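Local coordinates for dihydrodipicolinate synthase (Bacillus clausii KSM-K16, PDB 3E96), which probably acts as a 4-hydroxy-tetrahydrodipicolinate synthase, a lyase of the DapA family built on a TIM barrel, at residues A9-T14 / R81-A86; P139-F144 / A190-T195; R152-L157 / V164-A169. All blocks are in the same frame, centred on the assembly; numbering follows the deposited sequence.

The three contacts sample different layers of one eight-stranded parallel barrel. Contact 1 sets the segment before strand 15-17 against strand 83-88 and is partly buried, with Ala-11 exposed. Contacts 2 and 3 are buried, and their centres are about 7 Å apart. Contact 2 spans, on the barrel's inner side, from strand 140-144 to strand 190-193, while contact 3 packs helix 152-157 on the outer side of strand 163-168, which lies between those two. Contacts 1 and 3 are purely apolar across their segments; contact 2 adds a hydrogen bond made by the predicted catalytic Tyr-143. Leu-12 of contact 1 touches Leu-141 and Ile-192 of contact 2 and Val-164 of contact 3.

Contact 1: A9-T14 / R81-A86; sequences AKALET and RALVVA
Leu-83 reaches from the start of strand 83-88 toward the turn at 9-14, where its tip meets the methyl of Ala-11. Its CB stands 6.0 Å from Ala-11 CB and makes no contact with that segment. The first torsion (chi1 -72°) sets CG beside the backbone N and anti to the carbonyl carbon, which aims the branch across the gap, and CG stops 4.8 Å short of Ala-11 CB. Of the two terminal methyls, CD1 does the touching, 3.6 Å from Ala-11 CB, tip to tip. CD2 turns off along the other branch and lies 5.4 Å from Ala-11 CB, while Leu-8 and Asp-108 also pack on this leucine.

A second, looser touch follows one strand repeat further on. Val-85 points the same way as Leu-83, and its CG2 comes 4.2 Å from CD2 of Leu-12, whose end leans toward the strand although its CB does not. Val-49 of the adjacent strand touches both Leu-12 and Val-85. Val-84, between the two inward residues, packs on Ile-50 and Pro-52 instead. On the other segment, a type I turn from Lys-10 to Glu-13, with Glu-13 N bonded to Lys-10 O at 3.1 Å, presents Ala-11 and Leu-12 in succession.

Only methyl groups meet between the segments, so the association is nondirectional and rests on shape and on removal of apolar surface from water: Ala-11 and Leu-83 form its more exposed part, and Leu-12 with Val-85 continues the apolar filling into the barrel, toward the predicted Schiff-base lysine, Lys-167.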
ATOM      1  N   ALA B   9      18.480  21.165   4.225  1.00 23.00           N
ATOM      2  CA  ALA B   9      17.923  20.531   5.413  1.00 22.35           C
ATOM      3  C   ALA B   9      17.333  21.610   6.316  1.00 22.11           C
ATOM      4  O   ALA B   9      16.280  21.420   6.927  1.00 21.15           O
ATOM      5  CB  ALA B   9      19.010  19.757   6.156  1.00 22.06           C
ATOM      6  N   LYS B  10      18.012  22.751   6.383  1.00 21.47           N
ATOM      7  CA  LYS B  10      17.554  23.857   7.210  1.00 21.66           C
ATOM      8  C   LYS B  10      16.262  24.439   6.662  1.00 20.33           C
ATOM      9  O   LYS B  10      15.351  24.763   7.419  1.00 19.46           O
ATOM     10  CB  LYS B  10      18.622  24.952   7.273  1.00 25.42           C
ATOM     11  CG  LYS B  10      19.920  24.505   7.917  1.00 29.74           C
ATOM     12  CD  LYS B  10      19.724  24.167   9.385  1.00 34.07           C
ATOM     13  CE  LYS B  10      20.982  23.547   9.973  1.00 36.55           C
ATOM     14  NZ  LYS B  10      22.173  24.419   9.759  1.00 39.49           N
ATOM     15  N   ALA B  11      16.191  24.568   5.342  1.00 20.01           N
ATOM     16  CA  ALA B  11      15.008  25.114   4.685  1.00 19.60           C
ATOM     17  C   ALA B  11      13.795  24.206   4.886  1.00 18.90           C
ATOM     18  O   ALA B  11      12.655  24.656   4.784  1.00 18.72           O
ATOM     19  CB  ALA B  11      15.277  25.294   3.199  1.00 20.29           C
ATOM     20  N   LEU B  12      14.049  22.929   5.160  1.00 18.44           N
ATOM     21  CA  LEU B  12      12.975  21.957   5.372  1.00 17.78           C
ATOM     22  C   LEU B  12      12.449  21.939   6.804  1.00 17.44           C
ATOM     23  O   LEU B  12      11.453  21.271   7.098  1.00 16.02           O
ATOM     24  CB  LEU B  12      13.453  20.556   4.979  1.00 17.95           C
ATOM     25  CG  LEU B  12      13.632  20.345   3.472  1.00 18.40           C
ATOM     26  CD1 LEU B  12      14.390  19.055   3.209  1.00 19.43           C
ATOM     27  CD2 LEU B  12      12.259  20.320   2.798  1.00 20.91           C
ATOM     28  N   GLU B  13      13.120  22.663   7.696  1.00 16.65           N
ATOM     29  CA  GLU B  13      12.692  22.743   9.091  1.00 16.84           C
ATOM     30  C   GLU B  13      11.652  23.853   9.176  1.00 17.16           C
ATOM     31  O   GLU B  13      11.911  24.955   9.669  1.00 17.47           O
ATOM     32  CB  GLU B  13      13.889  23.040   9.999  1.00 18.43           C
ATOM     33  CG  GLU B  13      14.981  21.982   9.890  1.00 19.87           C
ATOM     34  CD  GLU B  13      16.129  22.213  10.852  1.00 21.80           C
ATOM     35  OE1 GLU B  13      16.433  23.386  11.145  1.00 22.12           O
ATOM     36  OE2 GLU B  13      16.736  21.220  11.302  1.00 20.50           O
ATOM     37  N   THR B  14      10.463  23.540   8.675  1.00 15.80           N
ATOM     38  CA  THR B  14       9.355  24.480   8.640  1.00 15.36           C
ATOM     39  C   THR B  14       8.114  23.641   8.337  1.00 15.18           C
ATOM     40  O   THR B  14       8.125  22.430   8.544  1.00 14.85           O
ATOM     41  CB  THR B  14       9.582  25.523   7.513  1.00 15.46           C
ATOM     42  OG1 THR B  14       8.522  26.485   7.513  1.00 15.08           O
ATOM     43  CG2 THR B  14       9.644  24.830   6.150  1.00 16.16           C
ATOM     44  N   ARG B  81       8.268  30.453  -5.610  1.00 28.76           N
ATOM     45  CA  ARG B  81       7.738  30.920  -4.330  1.00 26.78           C
ATOM     46  C   ARG B  81       7.944  29.956  -3.158  1.00 26.39           C
ATOM     47  O   ARG B  81       7.770  30.335  -2.000  1.00 24.81           O
ATOM     48  CB  ARG B  81       6.248  31.241  -4.458  1.00 28.05           C
ATOM     49  CG  ARG B  81       5.940  32.459  -5.327  1.00 28.88           C
ATOM     50  CD  ARG B  81       4.444  32.740  -5.371  1.00 29.16           C
ATOM     51  NE  ARG B  81       3.697  31.632  -5.962  1.00 29.87           N
ATOM     52  CZ  ARG B  81       2.374  31.611  -6.098  1.00 30.28           C
ATOM     53  NH1 ARG B  81       1.648  32.639  -5.686  1.00 30.94           N
ATOM     54  NH2 ARG B  81       1.776  30.561  -6.646  1.00 30.80           N
ATOM     55  N   ALA B  82       8.304  28.713  -3.453  1.00 23.42           N
ATOM     56  CA  ALA B  82       8.521  27.730  -2.397  1.00 22.74           C
ATOM     57  C   ALA B  82       9.299  26.540  -2.923  1.00 20.75           C
ATOM     58  O   ALA B  82       9.407  26.345  -4.131  1.00 20.52           O
ATOM     59  CB  ALA B  82       7.171  27.260  -1.828  1.00 20.82           C
ATOM     60  N   LEU B  83       9.854  25.753  -2.010  1.00 19.77           N
ATOM     61  CA  LEU B  83      10.588  24.561  -2.400  1.00 18.51           C
ATOM     62  C   LEU B  83       9.545  23.533  -2.805  1.00 18.66           C
ATOM     63  O   LEU B  83       8.490  23.431  -2.174  1.00 18.77           O
ATOM     64  CB  LEU B  83      11.408  24.013  -1.230  1.00 20.00           C
ATOM     65  CG  LEU B  83      12.646  24.807  -0.808  1.00 24.02           C
ATOM     66  CD1 LEU B  83      13.281  24.162   0.419  1.00 24.68           C
ATOM     67  CD2 LEU B  83      13.632  24.843  -1.967  1.00 23.56           C
ATOM     68  N   VAL B  84       9.835  22.780  -3.859  1.00 16.17           N
ATOM     69  CA  VAL B  84       8.922  21.753  -4.339  1.00 15.19           C
ATOM     70  C   VAL B  84       9.542  20.385  -4.082  1.00 14.41           C
ATOM     71  O   VAL B  84      10.597  20.065  -4.623  1.00 14.83           O
ATOM     72  CB  VAL B  84       8.653  21.917  -5.851  1.00 14.92           C
ATOM     73  CG1 VAL B  84       7.768  20.785  -6.357  1.00 16.24           C
ATOM     74  CG2 VAL B  84       7.987  23.260  -6.110  1.00 15.80           C
ATOM     75  N   VAL B  85       8.887  19.594  -3.238  1.00 13.73           N
ATOM     76  CA  VAL B  85       9.353  18.256  -2.900  1.00 13.00           C
ATOM     77  C   VAL B  85       8.388  17.263  -3.536  1.00 14.44           C
ATOM     78  O   VAL B  85       7.203  17.242  -3.206  1.00 14.46           O
ATOM     79  CB  VAL B  85       9.374  18.050  -1.375  1.00 14.00           C
ATOM     80  CG1 VAL B  85       9.867  16.641  -1.046  1.00 13.82           C
ATOM     81  CG2 VAL B  85      10.260  19.113  -0.721  1.00 13.75           C
ATOM     82  N   ALA B  86       8.898  16.445  -4.451  1.00 12.48           N
ATOM     83  CA  ALA B  86       8.065  15.482  -5.160  1.00 13.00           C
ATOM     84  C   ALA B  86       7.951  14.110  -4.504  1.00 12.44           C
ATOM     85  O   ALA B  86       8.950  13.425  -4.283  1.00 12.28           O
ATOM     86  CB  ALA B  86       8.572  15.324  -6.598  1.00 11.76           C
TER

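Contact 2: P139-F144 / A190-T195; sequences PSLVYF and AWICGT
Tyr-143 and Gly-194 make the close end of this contact: the phenol OH donates a hydrogen bond of 2.7 Å to the carbonyl oxygen of Gly-194. The acceptor sits at the edge of the ring, near its plane, but the hydroxyl approaches from above the carbonyl plane, 37° out of it, with a C=O...O angle of 133°. With CG anti to the backbone N (chi1 -162°), the ring runs out beyond its own strand to the loop at Gly-194. A weak bond from Thr-195 N to Cys-193 SG, 3.6 Å long, lies within that loop.

Elsewhere the two segments stand further apart. Leu-141 and Ile-192 meet at about a right angle through a single pair of methyls, CD2 and CD1, 3.8 Å apart, and the backbones stay at a distance because strand 163-168 runs between them in the sheet. The leucine-isoleucine end is buried in the barrel, whereas Tyr-143 and Thr-195 are partly exposed; Thr-195 OG1 is bonded to Asn-171.

The side chain of Tyr-143 is about 4 Å from that of Lys-167. A tyrosine predicted as proton donor/acceptor beside the predicted Schiff-base lysine, at the C-terminal ends of the strands of a TIM barrel, is the hallmark of the DapA family active site.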
ATOM      1  N   PRO B 139      18.559  15.429  -3.683  1.00 18.02           N
ATOM      2  CA  PRO B 139      18.076  15.570  -2.303  1.00 17.45           C
ATOM      3  C   PRO B 139      16.826  14.735  -2.069  1.00 15.92           C
ATOM      4  O   PRO B 139      15.861  14.824  -2.830  1.00 15.95           O
ATOM      5  CB  PRO B 139      17.824  17.068  -2.182  1.00 18.30           C
ATOM      6  CG  PRO B 139      18.934  17.635  -3.034  1.00 20.02           C
ATOM      7  CD  PRO B 139      18.852  16.751  -4.267  1.00 19.07           C
ATOM      8  N   SER B 140      16.852  13.926  -1.014  1.00 15.01           N
ATOM      9  CA  SER B 140      15.735  13.040  -0.710  1.00 15.32           C
ATOM     10  C   SER B 140      15.311  13.041   0.748  1.00 14.80           C
ATOM     11  O   SER B 140      16.131  13.233   1.647  1.00 12.94           O
ATOM     12  CB  SER B 140      16.096  11.592  -1.072  1.00 14.79           C
ATOM     13  OG  SER B 140      16.585  11.472  -2.394  1.00 16.14           O
ATOM     14  N   LEU B 141      14.017  12.825   0.964  1.00 13.37           N
ATOM     15  CA  LEU B 141      13.459  12.697   2.304  1.00 13.11           C
ATOM     16  C   LEU B 141      12.792  11.330   2.287  1.00 14.16           C
ATOM     17  O   LEU B 141      12.445  10.821   1.218  1.00 14.55           O
ATOM     18  CB  LEU B 141      12.385  13.747   2.595  1.00 14.01           C
ATOM     19  CG  LEU B 141      12.791  15.207   2.767  1.00 15.39           C
ATOM     20  CD1 LEU B 141      13.014  15.846   1.406  1.00 17.38           C
ATOM     21  CD2 LEU B 141      11.691  15.936   3.516  1.00 18.37           C
ATOM     22  N   VAL B 142      12.630  10.725   3.456  1.00 15.11           N
ATOM     23  CA  VAL B 142      11.957   9.438   3.538  1.00 15.50           C
ATOM     24  C   VAL B 142      10.792   9.566   4.515  1.00 15.80           C
ATOM     25  O   VAL B 142      10.897  10.267   5.530  1.00 14.02           O
ATOM     26  CB  VAL B 142      12.902   8.311   4.026  1.00 19.24           C
ATOM     27  CG1 VAL B 142      14.076   8.154   3.058  1.00 17.27           C
ATOM     28  CG2 VAL B 142      13.394   8.613   5.422  1.00 19.59           C
ATOM     29  N   TYR B 143       9.676   8.918   4.187  1.00 14.05           N
ATOM     30  CA  TYR B 143       8.493   8.928   5.039  1.00 13.89           C
ATOM     31  C   TYR B 143       8.547   7.591   5.774  1.00 14.11           C
ATOM     32  O   TYR B 143       8.311   6.536   5.188  1.00 15.50           O
ATOM     33  CB  TYR B 143       7.211   9.018   4.201  1.00 16.18           C
ATOM     34  CG  TYR B 143       6.015   9.474   5.010  1.00 19.36           C
ATOM     35  CD1 TYR B 143       5.807  10.830   5.280  1.00 21.77           C
ATOM     36  CD2 TYR B 143       5.115   8.554   5.543  1.00 20.63           C
ATOM     37  CE1 TYR B 143       4.730  11.257   6.062  1.00 23.79           C
ATOM     38  CE2 TYR B 143       4.037   8.968   6.325  1.00 22.07           C
ATOM     39  CZ  TYR B 143       3.850  10.319   6.581  1.00 24.16           C
ATOM     40  OH  TYR B 143       2.790  10.730   7.359  1.00 25.40           O
ATOM     41  N   PHE B 144       8.862   7.654   7.062  1.00 13.69           N
ATOM     42  CA  PHE B 144       9.034   6.476   7.913  1.00 12.61           C
ATOM     43  C   PHE B 144       7.810   6.325   8.820  1.00 12.25           C
ATOM     44  O   PHE B 144       7.651   7.086   9.774  1.00 12.76           O
ATOM     45  CB  PHE B 144      10.298   6.696   8.749  1.00 11.40           C
ATOM     46  CG  PHE B 144      10.917   5.442   9.282  1.00 11.33           C
ATOM     47  CD1 PHE B 144      11.630   4.593   8.442  1.00 12.30           C
ATOM     48  CD2 PHE B 144      10.810   5.123  10.630  1.00 11.51           C
ATOM     49  CE1 PHE B 144      12.233   3.441   8.940  1.00 12.94           C
ATOM     50  CE2 PHE B 144      11.404   3.975  11.141  1.00 12.45           C
ATOM     51  CZ  PHE B 144      12.121   3.130  10.290  1.00 11.77           C
ATOM     52  N   ALA B 190      16.993  16.865   8.656  1.00 16.86           N
ATOM     53  CA  ALA B 190      15.886  17.708   9.073  1.00 15.03           C
ATOM     54  C   ALA B 190      14.861  16.737   9.647  1.00 14.06           C
ATOM     55  O   ALA B 190      14.388  15.850   8.940  1.00 13.73           O
ATOM     56  CB  ALA B 190      15.296  18.444   7.876  1.00 15.52           C
ATOM     57  N   TRP B 191      14.533  16.879  10.927  1.00 12.95           N
ATOM     58  CA  TRP B 191      13.550  15.991  11.543  1.00 13.72           C
ATOM     59  C   TRP B 191      12.173  16.629  11.470  1.00 14.23           C
ATOM     60  O   TRP B 191      11.917  17.648  12.110  1.00 13.65           O
ATOM     61  CB  TRP B 191      13.925  15.701  12.996  1.00 12.90           C
ATOM     62  CG  TRP B 191      15.102  14.790  13.111  1.00 13.96           C
ATOM     63  CD1 TRP B 191      16.378  15.129  13.482  1.00 15.01           C
ATOM     64  CD2 TRP B 191      15.124  13.387  12.832  1.00 13.37           C
ATOM     65  NE1 TRP B 191      17.189  14.015  13.451  1.00 15.42           N
ATOM     66  CE2 TRP B 191      16.444  12.933  13.055  1.00 16.22           C
ATOM     67  CE3 TRP B 191      14.153  12.465  12.414  1.00 14.81           C
ATOM     68  CZ2 TRP B 191      16.817  11.597  12.874  1.00 16.55           C
ATOM     69  CZ3 TRP B 191      14.527  11.131  12.233  1.00 15.92           C
ATOM     70  CH2 TRP B 191      15.849  10.713  12.465  1.00 17.90           C
ATOM     71  N   ILE B 192      11.290  16.010  10.692  1.00 13.30           N
ATOM     72  CA  ILE B 192       9.938  16.521  10.478  1.00 13.58           C
ATOM     73  C   ILE B 192       8.844  15.620  11.052  1.00 13.22           C
ATOM     74  O   ILE B 192       8.852  14.409  10.840  1.00 12.32           O
ATOM     75  CB  ILE B 192       9.679  16.681   8.959  1.00 14.95           C
ATOM     76  CG1 ILE B 192      10.717  17.635   8.362  1.00 17.83           C
ATOM     77  CG2 ILE B 192       8.260  17.204   8.703  1.00 14.50           C
ATOM     78  CD1 ILE B 192      10.804  17.578   6.842  1.00 19.20           C
ATOM     79  N   CYS B 193       7.903  16.212  11.781  1.00 12.41           N
ATOM     80  CA  CYS B 193       6.793  15.433  12.320  1.00 12.06           C
ATOM     81  C   CYS B 193       5.872  15.149  11.136  1.00 11.88           C
ATOM     82  O   CYS B 193       5.255  16.066  10.594  1.00 13.60           O
ATOM     83  CB  CYS B 193       6.032  16.226  13.376  1.00 10.90           C
ATOM     84  SG  CYS B 193       4.487  15.431  13.877  1.00 12.65           S
ATOM     85  N   GLY B 194       5.786  13.887  10.733  1.00 13.57           N
ATOM     86  CA  GLY B 194       4.954  13.534   9.591  1.00 13.35           C
ATOM     87  C   GLY B 194       3.491  13.290   9.900  1.00 14.17           C
ATOM     88  O   GLY B 194       2.737  12.890   9.010  1.00 14.93           O
ATOM     89  N   THR B 195       3.078  13.541  11.142  1.00 12.42           N
ATOM     90  CA  THR B 195       1.691  13.309  11.530  1.00 12.63           C
ATOM     91  C   THR B 195       0.864  14.565  11.820  1.00 12.62           C
ATOM     92  O   THR B 195      -0.182  14.503  12.465  1.00 11.98           O
ATOM     93  CB  THR B 195       1.625  12.331  12.719  1.00 12.09           C
ATOM     94  OG1 THR B 195       2.551  12.739  13.733  1.00 12.82           O
ATOM     95  CG2 THR B 195       1.997  10.915  12.250  1.00 11.59           C
TER

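Contact 3: R152-L157 / V164-A169; sequences RVLVDL and VGVKYA
Leu-154 is the one residue of helix 152-157 that reaches strand 163-168, and it does so with both of its methyls. CD1 comes at the edge of the Tyr-168 ring, in its plane, at 3.7 Å from both CD1 and CE1 of the tyrosine, so that it straddles one ring bond and does not lie over a face; the same methyl also reaches CG1 of Val-166, at 4.0 Å. CD2 meets both branches of Val-166, with CG1 and CG2 each 4.0 Å away. CG of Leu-154 is anti to the carbonyl carbon (chi1 -65°), which extends the fork toward the strand.

The next shell ties down the Tyr-168 ring. Tyr-168 OH is hydrogen-bonded to OD1 of Asp-151, the residue immediately before the helix, so the ring whose edge receives the leucine is tied by its far end to the start of the same helix. Phe-176 meets the ring of Tyr-168 with the planes at about 45°. Phe-144 and Trp-191 also touch Leu-154, and Trp-191 packs on Val-166 as well, adding further apolar contacts.

Farther out, the helix is held by its own bonds, such as Asp-156 N to Arg-152 O at 2.9 Å. Arg-152 NE and Asp-156 OD1 form a salt bridge of 3.0 Å one turn apart, but the oxygen lies well out of the guanidinium plane, so the attraction is one of charge alone.

Strand 140-144, helix 152-157 and strand 163-168 form a beta-alpha-beta unit of the barrel. Leu-154 packs the helix onto the outward side of the second strand, while Lys-167, between Val-166 and Tyr-168, touches Tyr-143 and Ile-192 of the flanking strands; helix 122-136 packs against Leu-157.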
ATOM      1  N   ARG B 152      16.673   1.633  13.499  1.00 16.74           N
ATOM      2  CA  ARG B 152      18.057   1.411  13.086  1.00 19.19           C
ATOM      3  C   ARG B 152      18.191   1.715  11.591  1.00 18.47           C
ATOM      4  O   ARG B 152      19.257   2.120  11.120  1.00 17.53           O
ATOM      5  CB  ARG B 152      18.468  -0.039  13.365  1.00 21.98           C
ATOM      6  CG  ARG B 152      19.873  -0.390  12.901  1.00 28.74           C
ATOM      7  CD  ARG B 152      20.924   0.453  13.612  1.00 34.24           C
ATOM      8  NE  ARG B 152      22.271   0.152  13.137  1.00 38.77           N
ATOM      9  CZ  ARG B 152      23.379   0.694  13.629  1.00 40.79           C
ATOM     10  NH1 ARG B 152      23.306   1.572  14.622  1.00 43.14           N
ATOM     11  NH2 ARG B 152      24.561   0.359  13.129  1.00 42.88           N
ATOM     12  N   VAL B 153      17.106   1.508  10.848  1.00 15.59           N
ATOM     13  CA  VAL B 153      17.098   1.786   9.415  1.00 14.93           C
ATOM     14  C   VAL B 153      17.467   3.246   9.154  1.00 13.75           C
ATOM     15  O   VAL B 153      18.217   3.551   8.226  1.00 14.82           O
ATOM     16  CB  VAL B 153      15.702   1.514   8.799  1.00 14.30           C
ATOM     17  CG1 VAL B 153      15.667   1.995   7.351  1.00 13.83           C
ATOM     18  CG2 VAL B 153      15.379   0.031   8.875  1.00 14.00           C
ATOM     19  N   LEU B 154      16.939   4.150   9.974  1.00 13.38           N
ATOM     20  CA  LEU B 154      17.220   5.574   9.813  1.00 13.22           C
ATOM     21  C   LEU B 154      18.662   5.885  10.203  1.00 15.06           C
ATOM     22  O   LEU B 154      19.331   6.695   9.559  1.00 15.69           O
ATOM     23  CB  LEU B 154      16.260   6.410  10.666  1.00 13.11           C
ATOM     24  CG  LEU B 154      14.779   6.333  10.272  1.00 13.28           C
ATOM     25  CD1 LEU B 154      13.944   7.166  11.245  1.00 13.12           C
ATOM     26  CD2 LEU B 154      14.599   6.844   8.847  1.00 13.24           C
ATOM     27  N   VAL B 155      19.134   5.245  11.265  1.00 15.33           N
ATOM     28  CA  VAL B 155      20.505   5.450  11.716  1.00 16.76           C
ATOM     29  C   VAL B 155      21.465   5.039  10.605  1.00 17.24           C
ATOM     30  O   VAL B 155      22.468   5.707  10.359  1.00 17.76           O
ATOM     31  CB  VAL B 155      20.810   4.614  12.975  1.00 18.14           C
ATOM     32  CG1 VAL B 155      22.268   4.808  13.395  1.00 20.18           C
ATOM     33  CG2 VAL B 155      19.880   5.026  14.106  1.00 17.82           C
ATOM     34  N   ASP B 156      21.151   3.943   9.922  1.00 17.33           N
ATOM     35  CA  ASP B 156      22.018   3.460   8.854  1.00 18.77           C
ATOM     36  C   ASP B 156      21.937   4.260   7.558  1.00 18.96           C
ATOM     37  O   ASP B 156      22.896   4.287   6.783  1.00 17.20           O
ATOM     38  CB  ASP B 156      21.746   1.977   8.580  1.00 18.08           C
ATOM     39  CG  ASP B 156      22.142   1.095   9.747  1.00 20.16           C
ATOM     40  OD1 ASP B 156      22.997   1.528  10.543  1.00 21.48           O
ATOM     41  OD2 ASP B 156      21.612  -0.027   9.868  1.00 19.97           O
ATOM     42  N   LEU B 157      20.806   4.917   7.322  1.00 16.93           N
ATOM     43  CA  LEU B 157      20.636   5.723   6.115  1.00 16.89           C
ATOM     44  C   LEU B 157      21.205   7.128   6.280  1.00 16.32           C
ATOM     45  O   LEU B 157      21.611   7.756   5.302  1.00 17.07           O
ATOM     46  CB  LEU B 157      19.153   5.844   5.751  1.00 15.71           C
ATOM     47  CG  LEU B 157      18.413   4.650   5.153  1.00 17.47           C
ATOM     48  CD1 LEU B 157      16.919   4.976   5.066  1.00 16.35           C
ATOM     49  CD2 LEU B 157      18.967   4.339   3.777  1.00 17.00           C
ATOM     50  N   VAL B 164      18.367  14.322   3.130  1.00 14.61           N
ATOM     51  CA  VAL B 164      18.306  15.617   3.795  1.00 15.34           C
ATOM     52  C   VAL B 164      17.259  15.728   4.889  1.00 14.35           C
ATOM     53  O   VAL B 164      17.244  16.704   5.637  1.00 13.52           O
ATOM     54  CB  VAL B 164      18.068  16.758   2.774  1.00 15.98           C
ATOM     55  CG1 VAL B 164      19.199  16.788   1.764  1.00 19.19           C
ATOM     56  CG2 VAL B 164      16.735  16.565   2.066  1.00 16.47           C
ATOM     57  N   GLY B 165      16.381  14.739   4.983  1.00 13.00           N
ATOM     58  CA  GLY B 165      15.361  14.800   6.007  1.00 14.11           C
ATOM     59  C   GLY B 165      14.550  13.539   6.162  1.00 13.87           C
ATOM     60  O   GLY B 165      14.530  12.672   5.291  1.00 13.73           O
ATOM     61  N   VAL B 166      13.879  13.440   7.299  1.00 13.62           N
ATOM     62  CA  VAL B 166      13.045  12.292   7.588  1.00 12.90           C
ATOM     63  C   VAL B 166      11.705  12.775   8.117  1.00 13.57           C
ATOM     64  O   VAL B 166      11.653  13.562   9.061  1.00 12.27           O
ATOM     65  CB  VAL B 166      13.678  11.389   8.674  1.00 13.95           C
ATOM     66  CG1 VAL B 166      12.692  10.298   9.084  1.00 13.07           C
ATOM     67  CG2 VAL B 166      14.972  10.773   8.162  1.00 13.87           C
ATOM     68  N   LYS B 167      10.626  12.329   7.487  1.00 12.83           N
ATOM     69  CA  LYS B 167       9.301  12.672   7.965  1.00 14.42           C
ATOM     70  C   LYS B 167       8.959  11.466   8.823  1.00 13.07           C
ATOM     71  O   LYS B 167       8.542  10.427   8.313  1.00 13.86           O
ATOM     72  CB  LYS B 167       8.319  12.826   6.800  1.00 16.17           C
ATOM     73  CG  LYS B 167       8.527  14.126   6.032  1.00 21.73           C
ATOM     74  CD  LYS B 167       7.489  14.326   4.941  1.00 25.25           C
ATOM     75  CE  LYS B 167       7.624  15.713   4.317  1.00 27.26           C
ATOM     76  NZ  LYS B 167       6.593  15.941   3.269  1.00 30.80           N
ATOM     77  N   TYR B 168       9.205  11.598  10.124  1.00 13.69           N
ATOM     78  CA  TYR B 168       8.954  10.515  11.071  1.00 12.33           C
ATOM     79  C   TYR B 168       7.458  10.475  11.333  1.00 10.95           C
ATOM     80  O   TYR B 168       6.889  11.446  11.833  1.00 11.74           O
ATOM     81  CB  TYR B 168       9.715  10.770  12.366  1.00 11.16           C
ATOM     82  CG  TYR B 168       9.916   9.519  13.180  1.00 11.22           C
ATOM     83  CD1 TYR B 168      10.926   8.609  12.859  1.00 11.58           C
ATOM     84  CD2 TYR B 168       9.077   9.227  14.253  1.00 10.73           C
ATOM     85  CE1 TYR B 168      11.094   7.434  13.590  1.00 11.78           C
ATOM     86  CE2 TYR B 168       9.231   8.063  14.986  1.00 11.82           C
ATOM     87  CZ  TYR B 168      10.239   7.167  14.656  1.00 12.08           C
ATOM     88  OH  TYR B 168      10.379   6.008  15.392  1.00 11.97           O
ATOM     89  N   ALA B 169       6.828   9.352  11.006  1.00 11.81           N
ATOM     90  CA  ALA B 169       5.384   9.235  11.148  1.00 11.40           C
ATOM     91  C   ALA B 169       4.891   8.123  12.064  1.00 12.14           C
ATOM     92  O   ALA B 169       3.791   7.599  11.879  1.00 12.76           O
ATOM     93  CB  ALA B 169       4.753   9.098   9.764  1.00 10.11           C
TER